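Local coordinates for glycoside Hydrolase (Bacteroides uniformis, PDB 5T99), which probably hydrolyses galactosidic linkages as a family 2 glycoside hydrolase of an agarose-degrading pathway, and binds the inhibitor D-galacto-isofagomine, at residues V409-I414 against T444-C449; V466-M471 against D487-G492. All blocks are in the same frame, centred on the assembly; numbering follows the deposited sequence.

Contacts 1 and 2 are two beta-alpha-beta units of the TIM barrel, a fold built by repeating one operation, a strand followed by a helix and a parallel strand. Contact 1 pairs strands 409-416 and 447-451, linked through helix 427-441; contact 2, later in the chain, pairs strands 468-472 and 490-495, linked through helix 478-484. Between them lies the unit from strand 447-451 through helix 456-459 to strand 468-472. Their centres are about 11 Å apart in one curled sheet. Thr448 bridges them, its OG1 probably hydrogen-bonded to both Ile468 O and Tyr491 OH. Further along these strands, Asn416, Glu417 and Glu494 line the D-galacto-isofagomine pocket.

Contact 1: V409-I414 against T444-C449; sequences VIMWSI and TRPSTC. With EDO (1,2-ethanediol), chain J.
Strand 409-414 and the segment 444-449 run parallel as neighbouring staves of the TIM barrel, the two ends of a beta-alpha-beta unit that crosses over through helix 427-441. The strand axes approach to 4.4 Å and diverge by 46°, in keeping with the twist of a barrel. Trp412 pairs with Ser447 and Ser413 with Thr448. Trp412 is gripped through both its backbone N, which binds Pro446 O at 2.9 Å, and its O, which accepts from Thr448 N at 2.8 Å. Ile414 N then donates a hydrogen bond to Thr448 O, with the CA of Ser413 also close to that carbonyl.

On the face carrying Ser413 and Thr448, Thr448 CG2 lies 3.6 Å from Ser413 CB and also touches Met411 SD. This methyl sits between the backbone N and carbonyl carbon of its own residue, which leaves OG1 anti to N (chi1 -170°) for Ile468 and Tyr491. Ser413 OG is held by Glu370.

The other face carries the Trp412 indole, with Val409 CG1 over one face, offset toward the rim. The extended Arg445 chain crosses the indole obliquely, CB 3.6 Å from NE1, whose hydrogen-bond acceptor is Asp442. Asp442 also forms a salt bridge with Arg445 NH1, so one carboxylate joins ring and guanidinium, whose planes stand 62° apart. Arg445 NH2 makes a weak hydrogen bond to O1 of a 1,2-ethanediol, probably from the crystallisation liquor. At the start of strand 409-414, Arg445 NE donates to Val409 O at 2.7 Å; the oxygen lies almost in the guanidinium plane, but the nitrogen stands well above the carbonyl plane.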
# COMPACT_ATOMS: atom_id res chain seq x y z
N VAL A 409 12.53 1.36 0.78
CA VAL A 409 12.57 0.29 1.80
C VAL A 409 13.73 0.52 2.76
O VAL A 409 14.87 0.65 2.33
CB VAL A 409 12.69 -1.12 1.17
CG1 VAL A 409 12.78 -2.18 2.25
CG2 VAL A 409 11.50 -1.38 0.27
N ILE A 410 13.43 0.60 4.05
CA ILE A 410 14.45 0.82 5.07
C ILE A 410 14.59 -0.30 6.09
O ILE A 410 15.59 -0.33 6.79
CB ILE A 410 14.28 2.17 5.82
CG1 ILE A 410 12.89 2.29 6.47
CG2 ILE A 410 14.51 3.32 4.84
CD1 ILE A 410 12.77 3.42 7.48
N MET A 411 13.60 -1.18 6.20
CA MET A 411 13.70 -2.34 7.07
C MET A 411 13.06 -3.58 6.44
O MET A 411 12.16 -3.47 5.62
CB MET A 411 13.02 -2.07 8.41
CG MET A 411 13.41 -0.79 9.12
SD MET A 411 12.77 -0.85 10.81
CE MET A 411 12.84 0.87 11.31
N TRP A 412 13.55 -4.75 6.82
CA TRP A 412 12.91 -6.03 6.52
C TRP A 412 12.21 -6.52 7.79
O TRP A 412 12.87 -6.89 8.76
CB TRP A 412 13.94 -7.06 6.06
CG TRP A 412 14.79 -6.62 4.93
CD1 TRP A 412 16.12 -6.31 4.99
CD2 TRP A 412 14.39 -6.42 3.57
NE1 TRP A 412 16.57 -5.94 3.75
CE2 TRP A 412 15.53 -6.00 2.86
CE3 TRP A 412 13.18 -6.56 2.89
CZ2 TRP A 412 15.49 -5.71 1.49
CZ3 TRP A 412 13.14 -6.28 1.53
CH2 TRP A 412 14.29 -5.86 0.84
N SER A 413 10.87 -6.49 7.80
CA SER A 413 10.12 -6.99 8.96
C SER A 413 9.84 -8.48 8.74
O SER A 413 9.15 -8.85 7.79
CB SER A 413 8.82 -6.21 9.15
OG SER A 413 8.15 -6.58 10.34
N ILE A 414 10.39 -9.32 9.62
CA ILE A 414 10.32 -10.78 9.47
C ILE A 414 8.99 -11.41 9.91
O ILE A 414 8.72 -12.58 9.59
CB ILE A 414 11.48 -11.52 10.19
CG1 ILE A 414 11.59 -11.12 11.67
CG2 ILE A 414 12.79 -11.28 9.46
CD1 ILE A 414 12.45 -12.04 12.50
N THR A 444 22.47 -3.98 4.03
CA THR A 444 22.31 -2.51 3.93
C THR A 444 21.02 -1.97 4.56
O THR A 444 20.78 -0.75 4.53
CB THR A 444 22.36 -2.01 2.47
OG1 THR A 444 21.12 -2.32 1.81
CG2 THR A 444 23.52 -2.63 1.71
N ARG A 445 20.20 -2.87 5.10
CA ARG A 445 18.93 -2.52 5.73
C ARG A 445 18.72 -3.41 6.94
O ARG A 445 18.95 -4.61 6.86
CB ARG A 445 17.78 -2.75 4.75
CG ARG A 445 17.75 -1.80 3.56
CD ARG A 445 16.54 -2.11 2.68
NE ARG A 445 16.50 -1.33 1.45
CZ ARG A 445 17.21 -1.58 0.34
NH1 ARG A 445 18.06 -2.59 0.27
NH2 ARG A 445 17.06 -0.77 -0.71
N PRO A 446 18.28 -2.83 8.07
CA PRO A 446 18.07 -3.64 9.27
C PRO A 446 16.85 -4.54 9.22
O PRO A 446 15.88 -4.23 8.51
CB PRO A 446 17.88 -2.59 10.37
CG PRO A 446 17.41 -1.38 9.66
CD PRO A 446 18.17 -1.38 8.38
N SER A 447 16.91 -5.65 9.96
CA SER A 447 15.75 -6.49 10.20
C SER A 447 14.93 -5.92 11.36
O SER A 447 15.45 -5.23 12.23
CB SER A 447 16.19 -7.90 10.55
OG SER A 447 16.96 -7.93 11.74
N THR A 448 13.65 -6.23 11.37
CA THR A 448 12.76 -5.84 12.44
C THR A 448 11.63 -6.85 12.57
O THR A 448 11.57 -7.83 11.80
CB THR A 448 12.22 -4.41 12.20
OG1 THR A 448 11.53 -3.91 13.35
CG2 THR A 448 11.30 -4.38 10.99
N CYS A 449 10.75 -6.62 13.54
CA CYS A 449 9.62 -7.50 13.81
C CYS A 449 8.63 -6.73 14.67
O CYS A 449 9.02 -5.83 15.43
CB CYS A 449 10.10 -8.78 14.52
SG CYS A 449 8.91 -10.14 14.56
C1 EDO J . 19.43 1.00 -2.55
O1 EDO J . 19.61 -0.43 -2.71
C2 EDO J . 19.51 1.76 -3.88
O2 EDO J . 18.27 2.41 -4.23

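Contact 2: V466-M471 against D487-G492; sequences VDIAGM and DLPLYG
Pro489 opens the contact by turning its ring to the segment 466-471, with CG 3.4 Å from Asp467 O and CB against CG2 of Ile468, 4.0 Å away, the two side chains crossing at about a right angle. Its carbonyl oxygen begins the parallel ladder, accepting from Ala469 N at 2.9 Å. Asp467 directs OD2 to Ser447 N in the preceding strand.

Leu490 pairs with Ala469 and shares its face of the sheet. CD2 of Leu490 rests 3.8 Å from Ala469 CB, and Phe458 and Val481 pack around this apolar patch from the helices outside.

Tyr491 follows on the other face. Its N donates to Ala469 O at 3.2 Å, in the carbonyl plane, and its O receives the straighter bond from Met471 N (167° at the hydrogen). With CG set between the backbone N and carbonyl carbon (chi1 69°), the ring swings over the neighbouring strand, where Gly470 CA lies 3.9 Å from its centroid in a CH-pi contact. Ile468 CG2 meets the ring's edge, 3.6 Å from CD2. The hydroxyl keeps its link to Thr448 across the intervening strand 468-472.

Gly492 adds a minor contact, its CA 3.4 Å from Met471 O. Parallel strands joined through helix 478-484, with a glycine against the aromatic ring on one face and helices covering the other, form a beta-alpha-beta unit of the TIM barrel.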
# COMPACT_ATOMS: atom_id res chain seq x y z
N VAL A 466 16.62 -9.48 16.08
CA VAL A 466 16.48 -8.55 14.97
C VAL A 466 17.23 -7.29 15.35
O VAL A 466 17.58 -7.09 16.53
CB VAL A 466 15.01 -8.22 14.60
CG1 VAL A 466 14.36 -9.42 13.94
CG2 VAL A 466 14.18 -7.78 15.81
N ASP A 467 17.50 -6.46 14.35
CA ASP A 467 18.25 -5.22 14.56
C ASP A 467 17.45 -4.16 15.33
O ASP A 467 18.01 -3.42 16.14
CB ASP A 467 18.72 -4.66 13.20
CG ASP A 467 19.73 -5.55 12.50
OD1 ASP A 467 20.74 -5.95 13.12
OD2 ASP A 467 19.53 -5.84 11.30
N ILE A 468 16.15 -4.06 15.04
CA ILE A 468 15.29 -3.02 15.62
C ILE A 468 13.98 -3.67 16.05
O ILE A 468 13.32 -4.34 15.24
CB ILE A 468 15.02 -1.86 14.64
CG1 ILE A 468 16.33 -1.22 14.13
CG2 ILE A 468 14.18 -0.78 15.30
CD1 ILE A 468 16.16 -0.31 12.93
N ALA A 469 13.60 -3.46 17.31
CA ALA A 469 12.38 -4.05 17.88
C ALA A 469 11.17 -3.11 17.73
O ALA A 469 11.22 -1.94 18.15
CB ALA A 469 12.60 -4.39 19.35
N GLY A 470 10.10 -3.63 17.13
CA GLY A 470 8.83 -2.92 17.07
C GLY A 470 7.85 -3.41 18.13
O GLY A 470 7.68 -4.62 18.28
N MET A 471 7.20 -2.49 18.85
CA MET A 471 6.15 -2.84 19.81
C MET A 471 4.75 -2.53 19.26
O MET A 471 4.50 -1.42 18.78
CB MET A 471 6.35 -2.07 21.12
CG MET A 471 7.67 -2.37 21.79
SD MET A 471 7.82 -1.51 23.36
CE MET A 471 6.96 -2.64 24.43
N ASP A 487 19.69 -1.28 25.45
CA ASP A 487 20.43 -1.35 24.18
C ASP A 487 19.60 -1.70 22.94
O ASP A 487 20.14 -1.72 21.82
CB ASP A 487 21.57 -2.35 24.34
CG ASP A 487 22.45 -2.00 25.52
OD1 ASP A 487 23.12 -0.95 25.45
OD2 ASP A 487 22.43 -2.74 26.52
N LEU A 488 18.30 -1.95 23.10
CA LEU A 488 17.44 -2.22 21.94
C LEU A 488 16.99 -0.91 21.26
O LEU A 488 16.47 -0.03 21.93
CB LEU A 488 16.20 -3.00 22.35
CG LEU A 488 16.43 -4.38 22.95
CD1 LEU A 488 15.09 -4.93 23.41
CD2 LEU A 488 17.10 -5.30 21.93
N PRO A 489 17.18 -0.80 19.93
CA PRO A 489 16.50 0.26 19.19
C PRO A 489 15.01 -0.08 19.07
O PRO A 489 14.68 -1.27 18.86
CB PRO A 489 17.18 0.25 17.81
CG PRO A 489 18.40 -0.59 17.96
CD PRO A 489 18.09 -1.57 19.05
N LEU A 490 14.14 0.93 19.21
CA LEU A 490 12.70 0.72 19.39
C LEU A 490 11.84 1.67 18.57
O LEU A 490 12.24 2.81 18.28
CB LEU A 490 12.32 0.86 20.88
CG LEU A 490 12.84 -0.24 21.80
CD1 LEU A 490 12.96 0.26 23.23
CD2 LEU A 490 11.95 -1.47 21.75
N TYR A 491 10.67 1.19 18.19
CA TYR A 491 9.62 2.03 17.61
C TYR A 491 8.28 1.35 17.84
O TYR A 491 8.22 0.19 18.23
CB TYR A 491 9.87 2.28 16.10
CG TYR A 491 9.71 1.05 15.25
CD1 TYR A 491 8.56 0.84 14.49
CD2 TYR A 491 10.70 0.09 15.22
CE1 TYR A 491 8.42 -0.30 13.72
CE2 TYR A 491 10.56 -1.06 14.46
CZ TYR A 491 9.42 -1.26 13.73
OH TYR A 491 9.30 -2.41 12.99
N GLY A 492 7.20 2.09 17.62
CA GLY A 492 5.86 1.53 17.70
C GLY A 492 5.48 0.95 16.36
O GLY A 492 5.10 1.68 15.44